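Local coordinates for inactivation-no-after-potential D protein (Drosophila melanogaster, PDB 5F67) that binds the C-terminal tail of the TRP channel through its third PDZ domain, and so is likely to scaffold the phototransduction machinery of the fly eye, at residues T14-I17 with F18-P22; V29-E32 with G33-I37; L56-S60 with N61-A65. One frame throughout, in Å; residues are numbered along the deposited sequence.

Contact 1 (T14-I17 with F18-P22); sequences TKFI and FDQFP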
ATOM      1  N   THR A  14     -15.587   4.044   1.711  1.00 15.42           N
ATOM      2  CA  THR A  14     -14.280   4.678   1.893  1.00 14.50           C
ATOM      3  C   THR A  14     -14.302   6.194   1.689  1.00 15.15           C
ATOM      4  O   THR A  14     -13.295   6.859   1.938  1.00 14.91           O
ATOM      5  CB  THR A  14     -13.200   4.056   0.966  1.00 14.19           C
ATOM      6  OG1 THR A  14     -13.555   4.273  -0.410  1.00 18.22           O
ATOM      7  CG2 THR A  14     -13.066   2.561   1.229  1.00 19.74           C
ATOM      8  N   LYS A  15     -15.434   6.751   1.247  1.00 14.89           N
ATOM      9  CA  LYS A  15     -15.452   8.173   0.889  1.00 15.95           C
ATOM     10  C   LYS A  15     -15.143   9.092   2.080  1.00 14.10           C
ATOM     11  O   LYS A  15     -14.552  10.155   1.900  1.00 16.59           O
ATOM     12  CB  LYS A  15     -16.772   8.575   0.202  1.00 17.90           C
ATOM     13  CG  LYS A  15     -16.813  10.037  -0.305  1.00 21.19           C
ATOM     14  CD  LYS A  15     -18.051  10.333  -1.142  1.00 29.62           C
ATOM     15  CE  LYS A  15     -17.999   9.623  -2.502  1.00 36.07           C
ATOM     16  NZ  LYS A  15     -16.878  10.107  -3.383  1.00 20.29           N
ATOM     17  N   PHE A  16     -15.520   8.676   3.288  1.00 15.48           N
ATOM     18  CA  PHE A  16     -15.293   9.509   4.464  1.00 15.53           C
ATOM     19  C   PHE A  16     -13.808   9.791   4.685  1.00 15.31           C
ATOM     20  O   PHE A  16     -13.450  10.783   5.319  1.00 15.74           O
ATOM     21  CB  PHE A  16     -15.895   8.869   5.730  1.00 18.00           C
ATOM     22  CG  PHE A  16     -15.061   7.765   6.309  1.00 21.75           C
ATOM     23  CD1 PHE A  16     -14.151   8.025   7.331  1.00 18.74           C
ATOM     24  CD2 PHE A  16     -15.179   6.463   5.834  1.00 24.17           C
ATOM     25  CE1 PHE A  16     -13.366   7.007   7.863  1.00 18.61           C
ATOM     26  CE2 PHE A  16     -14.401   5.440   6.369  1.00 19.10           C
ATOM     27  CZ  PHE A  16     -13.497   5.714   7.384  1.00 22.18           C
ATOM     28  N   ILE A  17     -12.950   8.905   4.180  1.00 14.31           N
ATOM     29  CA  ILE A  17     -11.513   9.063   4.352  1.00 14.91           C
ATOM     30  C   ILE A  17     -11.014  10.405   3.817  1.00 15.32           C
ATOM     31  O   ILE A  17     -10.089  11.000   4.384  1.00 16.08           O
ATOM     32  CB  ILE A  17     -10.757   7.885   3.702  1.00 15.82           C
ATOM     33  CG1 ILE A  17     -11.092   6.588   4.452  1.00 13.24           C
ATOM     34  CG2 ILE A  17      -9.251   8.135   3.684  1.00 14.49           C
ATOM     35  CD1 ILE A  17     -10.616   5.309   3.757  1.00 17.39           C
ATOM     36  N   PHE A  18     -11.636  10.903   2.751  1.00 15.19           N
ATOM     37  CA  PHE A  18     -11.176  12.151   2.141  1.00 11.60           C
ATOM     38  C   PHE A  18     -11.632  13.390   2.901  1.00 15.00           C
ATOM     39  O   PHE A  18     -11.245  14.508   2.554  1.00 18.12           O
ATOM     40  CB  PHE A  18     -11.574  12.211   0.656  1.00 11.36           C
ATOM     41  CG  PHE A  18     -10.959  11.111  -0.148  1.00 14.01           C
ATOM     42  CD1 PHE A  18      -9.604  11.160  -0.489  1.00 12.95           C
ATOM     43  CD2 PHE A  18     -11.705   9.990  -0.504  1.00 11.15           C
ATOM     44  CE1 PHE A  18      -9.012  10.110  -1.210  1.00 10.88           C
ATOM     45  CE2 PHE A  18     -11.119   8.935  -1.215  1.00 12.27           C
ATOM     46  CZ  PHE A  18      -9.770   8.999  -1.572  1.00 12.75           C
ATOM     47  N   ASP A  19     -12.456  13.201   3.929  1.00 13.48           N
ATOM     48  CA  ASP A  19     -12.804  14.322   4.810  1.00 13.43           C
ATOM     49  C   ASP A  19     -11.885  14.300   6.024  1.00 19.19           C
ATOM     50  O   ASP A  19     -11.547  15.341   6.580  1.00 19.09           O
ATOM     51  CB  ASP A  19     -14.272  14.259   5.257  1.00 14.93           C
ATOM     52  CG  ASP A  19     -15.213  14.868   4.241  1.00 19.32           C
ATOM     53  OD1 ASP A  19     -14.769  15.087   3.091  1.00 19.03           O
ATOM     54  OD2 ASP A  19     -16.396  15.132   4.583  1.00 19.92           O
ATOM     55  N   GLN A  20     -11.485  13.104   6.436  1.00 16.65           N
ATOM     56  CA  GLN A  20     -10.545  12.966   7.549  1.00 13.69           C
ATOM     57  C   GLN A  20      -9.111  13.244   7.093  1.00 19.50           C
ATOM     58  O   GLN A  20      -8.307  13.814   7.842  1.00 20.55           O
ATOM     59  CB  GLN A  20     -10.637  11.559   8.142  1.00 17.92           C
ATOM     60  CG  GLN A  20      -9.856  11.409   9.434  1.00 27.07           C
ATOM     61  CD  GLN A  20     -10.237  10.166  10.214  1.00 24.07           C
ATOM     62  OE1 GLN A  20     -11.264   9.536   9.947  1.00 30.00           O
ATOM     63  NE2 GLN A  20      -9.416   9.816  11.199  1.00 29.40           N
ATOM     64  N   PHE A  21      -8.792  12.829   5.868  1.00 12.92           N
ATOM     65  CA  PHE A  21      -7.463  13.041   5.293  1.00 13.35           C
ATOM     66  C   PHE A  21      -7.616  13.644   3.893  1.00 12.05           C
ATOM     67  O   PHE A  21      -7.531  12.933   2.892  1.00 15.27           O
ATOM     68  CB  PHE A  21      -6.694  11.714   5.203  1.00 12.42           C
ATOM     69  CG  PHE A  21      -6.601  10.967   6.511  1.00 13.08           C
ATOM     70  CD1 PHE A  21      -5.607  11.275   7.437  1.00 18.77           C
ATOM     71  CD2 PHE A  21      -7.506   9.956   6.809  1.00 15.14           C
ATOM     72  CE1 PHE A  21      -5.521  10.593   8.642  1.00 23.08           C
ATOM     73  CE2 PHE A  21      -7.427   9.264   8.011  1.00 17.02           C
ATOM     74  CZ  PHE A  21      -6.431   9.578   8.928  1.00 16.48           C
ATOM     75  N   PRO A  22      -7.851  14.962   3.819  1.00 13.21           N
ATOM     76  CA  PRO A  22      -8.212  15.533   2.517  1.00 11.92           C
ATOM     77  C   PRO A  22      -7.089  15.523   1.483  1.00 17.91           C
ATOM     78  O   PRO A  22      -7.361  15.759   0.299  1.00 16.65           O
ATOM     79  CB  PRO A  22      -8.633  16.973   2.852  1.00 18.02           C
ATOM     80  CG  PRO A  22      -8.177  17.227   4.252  1.00 20.24           C
ATOM     81  CD  PRO A  22      -8.099  15.897   4.932  1.00 18.08           C
TER
HETATM   82  O   HOH W   1     -15.292  12.770   1.621  1.00 18.66           O
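Ile17 O receives Phe21 N at 2.7 Å and Phe16 O receives Gln20 N at 3.2 Å, the i-to-i+4 bonds of a short helix that winds out of a type I beta turn from Thr14 to Ile17. Phe16 O also accepts from Asp19 N at 3.0 Å, so that two backbone donors grip one oxygen. Lys15 O accepts from Phe18 N at 3.1 Å, one residue on from the bond that closes the turn. It is also met by a water that donates a second hydrogen to Asp19 OD1 at 2.8 Å, linking the carboxylate to the turn that precedes the helix.

The side chains follow in pairs four residues apart. Phe16 and Gln20 run alongside each other in the same direction, the Phe16 ring and the Gln20 amide turned 46° against each other, and Gln20 OE1 lies at the ring edge, in its plane, 3.9 Å from Phe16 CE1. With CG held between the backbone N and the carbonyl carbon (chi1 78°), the Phe16 ring swings over Ile17 as well, whose CG1 lies against one face toward the rim. On the inner side, Ile17 CG2 touches Phe21 CD2 at 4.0 Å, while Gln20 CG rests 3.5 Å above the rim of one face of the Phe21 ring, where the chain leaves helical geometry.

The inner side of the turn and helix lies on the sheet of the domain. Ile17 packs on Leu74 and Ala75 of strand 72-76, Val80 of strand 79-80 and Ile103 of strand 99-105, and Phe21 continues the same apolar seam on Leu74 and Leu105.

Contact 2 (V29-E32 with G33-I37); sequences VRKE and GFLGI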
ATOM      1  N   VAL A  29      -3.832  -0.106  -8.938  1.00 11.02           N
ATOM      2  CA  VAL A  29      -2.612  -0.841  -9.248  1.00 10.14           C
ATOM      3  C   VAL A  29      -2.938  -2.285  -9.616  1.00 13.19           C
ATOM      4  O   VAL A  29      -3.547  -3.009  -8.827  1.00 15.37           O
ATOM      5  CB  VAL A  29      -1.655  -0.833  -8.051  1.00 13.22           C
ATOM      6  CG1 VAL A  29      -0.367  -1.588  -8.390  1.00 15.72           C
ATOM      7  CG2 VAL A  29      -1.355   0.608  -7.629  1.00 11.98           C
ATOM      8  N   ARG A  30      -2.541  -2.707 -10.814  1.00 10.17           N
ATOM      9  CA  ARG A  30      -2.842  -4.070 -11.236  1.00  9.72           C
ATOM     10  C   ARG A  30      -1.879  -5.066 -10.614  1.00 15.10           C
ATOM     11  O   ARG A  30      -0.651  -4.912 -10.704  1.00 14.86           O
ATOM     12  CB  ARG A  30      -2.818  -4.189 -12.768  1.00 10.02           C
ATOM     13  CG  ARG A  30      -3.353  -5.535 -13.291  1.00 16.14           C
ATOM     14  CD  ARG A  30      -3.364  -5.591 -14.830  1.00 14.25           C
ATOM     15  NE  ARG A  30      -4.081  -4.427 -15.353  1.00 16.40           N
ATOM     16  CZ  ARG A  30      -5.390  -4.384 -15.583  1.00 16.11           C
ATOM     17  NH1 ARG A  30      -6.148  -5.463 -15.385  1.00 15.62           N
ATOM     18  NH2 ARG A  30      -5.942  -3.256 -16.021  1.00 15.83           N
ATOM     19  N   LYS A  31      -2.437  -6.099  -9.982  1.00 12.37           N
ATOM     20  CA  LYS A  31      -1.604  -7.150  -9.414  1.00 14.39           C
ATOM     21  C   LYS A  31      -1.211  -8.076 -10.543  1.00 16.74           C
ATOM     22  O   LYS A  31      -2.060  -8.752 -11.125  1.00 16.05           O
ATOM     23  CB  LYS A  31      -2.350  -7.937  -8.335  1.00 16.04           C
ATOM     24  CG  LYS A  31      -1.471  -8.996  -7.685  1.00 18.67           C
ATOM     25  CD  LYS A  31      -2.210  -9.744  -6.588  1.00 24.22           C
ATOM     26  CE  LYS A  31      -2.140  -9.006  -5.267  1.00 19.74           C
ATOM     27  NZ  LYS A  31      -2.724  -9.873  -4.205  1.00 17.61           N
ATOM     28  N   GLU A  32       0.072  -8.075 -10.884  1.00 13.83           N
ATOM     29  CA  GLU A  32       0.589  -9.010 -11.873  1.00 13.93           C
ATOM     30  C   GLU A  32       1.716  -9.757 -11.170  1.00 20.63           C
ATOM     31  O   GLU A  32       2.867  -9.304 -11.153  1.00 16.07           O
ATOM     32  CB  GLU A  32       1.057  -8.262 -13.128  1.00 18.33           C
ATOM     33  CG  GLU A  32      -0.049  -7.375 -13.732  1.00 21.68           C
ATOM     34  CD  GLU A  32       0.365  -6.669 -15.014  1.00 23.74           C
ATOM     35  OE1 GLU A  32       1.434  -6.015 -15.036  1.00 18.27           O
ATOM     36  OE2 GLU A  32      -0.384  -6.765 -16.014  1.00 21.57           O
ATOM     37  N   GLY A  33       1.360 -10.872 -10.535  1.00 19.45           N
ATOM     38  CA  GLY A  33       2.284 -11.564  -9.651  1.00 15.96           C
ATOM     39  C   GLY A  33       2.225 -10.941  -8.263  1.00 24.30           C
ATOM     40  O   GLY A  33       1.998 -11.625  -7.259  1.00 25.29           O
ATOM     41  N   PHE A  34       2.412  -9.627  -8.216  1.00 18.43           N
ATOM     42  CA  PHE A  34       2.430  -8.885  -6.968  1.00 10.60           C
ATOM     43  C   PHE A  34       2.062  -7.457  -7.339  1.00 14.61           C
ATOM     44  O   PHE A  34       2.081  -7.097  -8.539  1.00 14.25           O
ATOM     45  CB  PHE A  34       3.849  -8.913  -6.398  1.00 15.82           C
ATOM     46  CG  PHE A  34       4.898  -8.718  -7.455  1.00 17.41           C
ATOM     47  CD1 PHE A  34       5.168  -7.450  -7.969  1.00 20.36           C
ATOM     48  CD2 PHE A  34       5.582  -9.816  -7.978  1.00 20.74           C
ATOM     49  CE1 PHE A  34       6.107  -7.267  -8.986  1.00 20.59           C
ATOM     50  CE2 PHE A  34       6.520  -9.643  -8.992  1.00 19.96           C
ATOM     51  CZ  PHE A  34       6.780  -8.361  -9.497  1.00 21.99           C
ATOM     52  N   LEU A  35       1.744  -6.640  -6.336  1.00 14.47           N
ATOM     53  CA  LEU A  35       1.554  -5.210  -6.558  1.00 15.02           C
ATOM     54  C   LEU A  35       2.917  -4.529  -6.619  1.00 15.08           C
ATOM     55  O   LEU A  35       3.178  -3.688  -7.493  1.00 14.72           O
ATOM     56  CB  LEU A  35       0.712  -4.592  -5.435  1.00 13.78           C
ATOM     57  CG  LEU A  35      -0.706  -5.154  -5.312  1.00 19.07           C
ATOM     58  CD1 LEU A  35      -1.328  -4.734  -3.974  1.00 22.26           C
ATOM     59  CD2 LEU A  35      -1.562  -4.681  -6.485  1.00 20.52           C
ATOM     60  N   GLY A  36       3.796  -4.917  -5.695  1.00 12.85           N
ATOM     61  CA  GLY A  36       5.144  -4.386  -5.659  1.00 11.93           C
ATOM     62  C   GLY A  36       5.427  -3.623  -4.382  1.00 14.21           C
ATOM     63  O   GLY A  36       6.280  -2.740  -4.372  1.00 14.87           O
ATOM     64  N   ILE A  37       4.722  -3.953  -3.297  1.00 13.58           N
ATOM     65  CA  ILE A  37       4.923  -3.234  -2.038  1.00  9.74           C
ATOM     66  C   ILE A  37       5.137  -4.171  -0.863  1.00 15.48           C
ATOM     67  O   ILE A  37       4.815  -5.360  -0.930  1.00 14.22           O
ATOM     68  CB  ILE A  37       3.696  -2.351  -1.667  1.00 12.51           C
ATOM     69  CG1 ILE A  37       2.423  -3.210  -1.571  1.00 14.69           C
ATOM     70  CG2 ILE A  37       3.505  -1.206  -2.664  1.00 17.29           C
ATOM     71  CD1 ILE A  37       1.205  -2.446  -0.991  1.00 15.19           C
TER
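Lys31 lies across Leu35 in the carboxylate-binding loop of the PDZ fold, where Phe34-Leu35-Gly36-Ile37 takes the place of the GLGF motif and the chain doubles back, its two arms running 163° apart. Backbone groups of Leu35, Gly36 and Ile37 hydrogen-bond the bound peptide, and the Lys31 side chain packs on that peptide's backbone.

Followed outward, Lys31 begins with CB, 3.8 Å from Leu35 CD2. CG, anti to the backbone N (chi1 -177°), passes over the opposing backbone at 3.9 Å from Phe34 C. A bend about the CG-CD bond (chi3 -85°) then turns CE back over the leucine, 4.1 Å from Leu35 CG. At the tip, NZ gives hydrogen bonds to the carbonyls of Leu93 and Ala96. The aliphatic part therefore roofs Leu35 while the ammonium group is tied down on two backbone oxygens.

Leu35 CD2 is wedged still deeper between the arms: it meets Val29 O at 3.5 Å and Val29 CG1 at 3.8 Å, the two side chains crossing at a slant. This small apolar patch links strand 25-30 to the loop that binds the peptide.

Farther out, Glu32 and Phe34 clasp each other through the backbone, Glu32 N donating to Phe34 O at 3.2 Å, with a weak return bond from Phe34 N to Glu32 O. Gly33 sits at the apex of this classic gamma turn, where a side chain would run into Glu32 O; the backbone of Gly36 likewise calls for glycine. Glu32 OE1 is bonded to Asn61, and Glu32 O also stands 4.1 Å above the centre of one face of the Phe34 ring.

Contact 3 (L56-S60 with N61-A65); sequences LREGS and NAELA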
ATOM      1  N   LEU A  56       9.225  -0.779  -1.768  1.00 12.12           N
ATOM      2  CA  LEU A  56       8.606  -0.655  -3.076  1.00 13.20           C
ATOM      3  C   LEU A  56       9.535  -1.351  -4.047  1.00 14.13           C
ATOM      4  O   LEU A  56      10.752  -1.137  -4.002  1.00 17.36           O
ATOM      5  CB  LEU A  56       8.467   0.831  -3.429  1.00 17.28           C
ATOM      6  CG  LEU A  56       7.801   1.221  -4.738  1.00 23.23           C
ATOM      7  CD1 LEU A  56       6.322   0.891  -4.683  1.00 19.00           C
ATOM      8  CD2 LEU A  56       8.020   2.712  -4.964  1.00 20.83           C
ATOM      9  N   ARG A  57       8.983  -2.208  -4.898  1.00 14.44           N
ATOM     10  CA  ARG A  57       9.805  -3.007  -5.806  1.00 13.48           C
ATOM     11  C   ARG A  57      10.066  -2.267  -7.107  1.00 23.27           C
ATOM     12  O   ARG A  57       9.132  -1.798  -7.765  1.00 15.27           O
ATOM     13  CB  ARG A  57       9.107  -4.335  -6.105  1.00 11.16           C
ATOM     14  CG  ARG A  57       9.855  -5.213  -7.126  1.00 15.00           C
ATOM     15  CD  ARG A  57       9.238  -6.597  -7.177  1.00 14.04           C
ATOM     16  NE  ARG A  57       9.691  -7.360  -8.336  1.00 15.62           N
ATOM     17  CZ  ARG A  57       9.727  -8.689  -8.380  1.00 17.73           C
ATOM     18  NH1 ARG A  57       9.331  -9.400  -7.324  1.00 17.35           N
ATOM     19  NH2 ARG A  57      10.140  -9.304  -9.480  1.00 18.94           N
ATOM     20  N   GLU A  58      11.337  -2.166  -7.486  1.00 17.05           N
ATOM     21  CA  GLU A  58      11.696  -1.466  -8.720  1.00 19.28           C
ATOM     22  C   GLU A  58      11.022  -2.095  -9.943  1.00 21.65           C
ATOM     23  O   GLU A  58      11.007  -3.322 -10.093  1.00 18.63           O
ATOM     24  CB  GLU A  58      13.219  -1.454  -8.889  1.00 24.22           C
ATOM     25  CG  GLU A  58      13.718  -0.550 -10.003  1.00 47.63           C
ATOM     26  CD  GLU A  58      15.228  -0.520 -10.079  1.00 63.17           C
ATOM     27  OE1 GLU A  58      15.877  -1.232  -9.278  1.00 47.92           O
ATOM     28  OE2 GLU A  58      15.763   0.218 -10.934  1.00 68.37           O
ATOM     29  N   GLY A  59      10.454  -1.249 -10.801  1.00 21.56           N
ATOM     30  CA  GLY A  59       9.804  -1.707 -12.017  1.00 23.88           C
ATOM     31  C   GLY A  59       8.387  -2.230 -11.834  1.00 24.24           C
ATOM     32  O   GLY A  59       7.726  -2.580 -12.812  1.00 22.63           O
ATOM     33  N   SER A  60       7.916  -2.284 -10.590  1.00 16.70           N
ATOM     34  CA  SER A  60       6.603  -2.854 -10.291  1.00 15.33           C
ATOM     35  C   SER A  60       5.468  -1.889 -10.652  1.00 18.47           C
ATOM     36  O   SER A  60       5.692  -0.693 -10.872  1.00 14.57           O
ATOM     37  CB  SER A  60       6.512  -3.224  -8.807  1.00 14.16           C
ATOM     38  OG  SER A  60       6.480  -2.050  -7.998  1.00 14.79           O
ATOM     39  N   ASN A  61       4.245  -2.411 -10.718  1.00 13.95           N
ATOM     40  CA  ASN A  61       3.083  -1.574 -11.014  1.00 15.14           C
ATOM     41  C   ASN A  61       2.803  -0.564  -9.904  1.00 14.69           C
ATOM     42  O   ASN A  61       2.294   0.528 -10.173  1.00 15.55           O
ATOM     43  CB  ASN A  61       1.850  -2.444 -11.266  1.00 14.85           C
ATOM     44  CG  ASN A  61       1.974  -3.269 -12.530  1.00 23.15           C
ATOM     45  OD1 ASN A  61       2.818  -2.994 -13.390  1.00 19.72           O
ATOM     46  ND2 ASN A  61       1.126  -4.281 -12.657  1.00 15.47           N
ATOM     47  N   ALA A  62       3.123  -0.917  -8.656  1.00 11.93           N
ATOM     48  CA  ALA A  62       2.949   0.049  -7.578  1.00 13.33           C
ATOM     49  C   ALA A  62       3.891   1.228  -7.776  1.00 12.39           C
ATOM     50  O   ALA A  62       3.502   2.379  -7.574  1.00 13.35           O
ATOM     51  CB  ALA A  62       3.179  -0.591  -6.211  1.00 11.26           C
ATOM     52  N   GLU A  63       5.131   0.948  -8.170  1.00 12.54           N
ATOM     53  CA  GLU A  63       6.080   2.038  -8.406  1.00 17.55           C
ATOM     54  C   GLU A  63       5.588   2.915  -9.560  1.00 18.71           C
ATOM     55  O   GLU A  63       5.605   4.150  -9.475  1.00 17.30           O
ATOM     56  CB  GLU A  63       7.480   1.495  -8.705  1.00 19.69           C
ATOM     57  CG  GLU A  63       8.540   2.588  -8.835  1.00 24.37           C
ATOM     58  CD  GLU A  63       9.877   2.071  -9.326  1.00 37.50           C
ATOM     59  OE1 GLU A  63      10.908   2.414  -8.704  1.00 39.36           O
ATOM     60  OE2 GLU A  63       9.903   1.340 -10.343  1.00 32.77           O
ATOM     61  N   LEU A  64       5.135   2.268 -10.632  1.00 14.12           N
ATOM     62  CA  LEU A  64       4.626   2.989 -11.798  1.00 14.61           C
ATOM     63  C   LEU A  64       3.419   3.875 -11.495  1.00 20.10           C
ATOM     64  O   LEU A  64       3.236   4.905 -12.150  1.00 19.00           O
ATOM     65  CB  LEU A  64       4.302   2.006 -12.928  1.00 16.79           C
ATOM     66  CG  LEU A  64       5.559   1.384 -13.542  1.00 30.97           C
ATOM     67  CD1 LEU A  64       5.220   0.205 -14.438  1.00 36.30           C
ATOM     68  CD2 LEU A  64       6.329   2.443 -14.323  1.00 34.49           C
ATOM     69  N   ALA A  65       2.614   3.480 -10.507  1.00 14.11           N
ATOM     70  CA  ALA A  65       1.402   4.217 -10.134  1.00 15.25           C
ATOM     71  C   ALA A  65       1.660   5.340  -9.142  1.00 18.06           C
ATOM     72  O   ALA A  65       0.739   6.071  -8.767  1.00 19.58           O
ATOM     73  CB  ALA A  65       0.357   3.269  -9.565  1.00 17.84           C
TER
HETATM   74  O   HOH W   2       5.621  -3.813 -13.800  1.00 27.78           O
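The Glu63 carboxylate is approached from above its plane, 42° out of it, by Gly59 N, which donates to OE2 at 2.7 Å. The Asn61 amide works differently: OD1 takes a hydrogen from a water that gives its other to Gly59 O at 2.6 Å, and ND2 bonds Arg30 O.

Ser60 is the N-cap of helix 61-64. Its hydroxyl, placed between the backbone N and the carbonyl carbon (chi1 70°), accepts from Glu63 N at 3.3 Å and donates at 2.7 Å to Arg57 O, in the carbonyl plane and on a lone pair. The same Arg57 O takes Ser60 N, closing a type II turn with Gly59 at its third position, and Leu64 N meets Ser60 O at 3.0 Å.

Leu56 crosses Glu63 at about a right angle, CD2 lying 3.9 Å from Glu63 CG, while CD1 touches Ala62 CB at 3.8 Å. With an alanine in place of Glu63, Gly59 N would probably lose its carboxylate mate and a gap would open beside Leu56 CD2.

Arg57 hydrogen-bonds the backbone of the bound peptide, and Glu63 packs on a polar side chain of the peptide. Glu58 OE2 and Glu63 OE1 stand 5.8 Å apart, and these like charges would probably make this side more receptive to the basic peptide side chain that Glu58 binds in a salt bridge.

How the contacts relate
Along the chain the three contacts come in series, but in space they form two groups. Contact 1 packs on the sheet, its centre 24 Å from that of contact 2 and 25 Å from that of contact 3, with nearest atoms about 13 Å apart in both cases; helix 17-20 is followed in the chain by strand 25-30. Contacts 2 and 3 sit together on the opposite side of the chain's centre, 8 Å between centres, and touch: Gly36 O lies 2.8 Å from Arg57 N, and the Phe34 ring packs on the Arg57 guanidinium. The binding loop and the segment 56-60 thus come together beside the bound peptide, remote from the N-terminal helix.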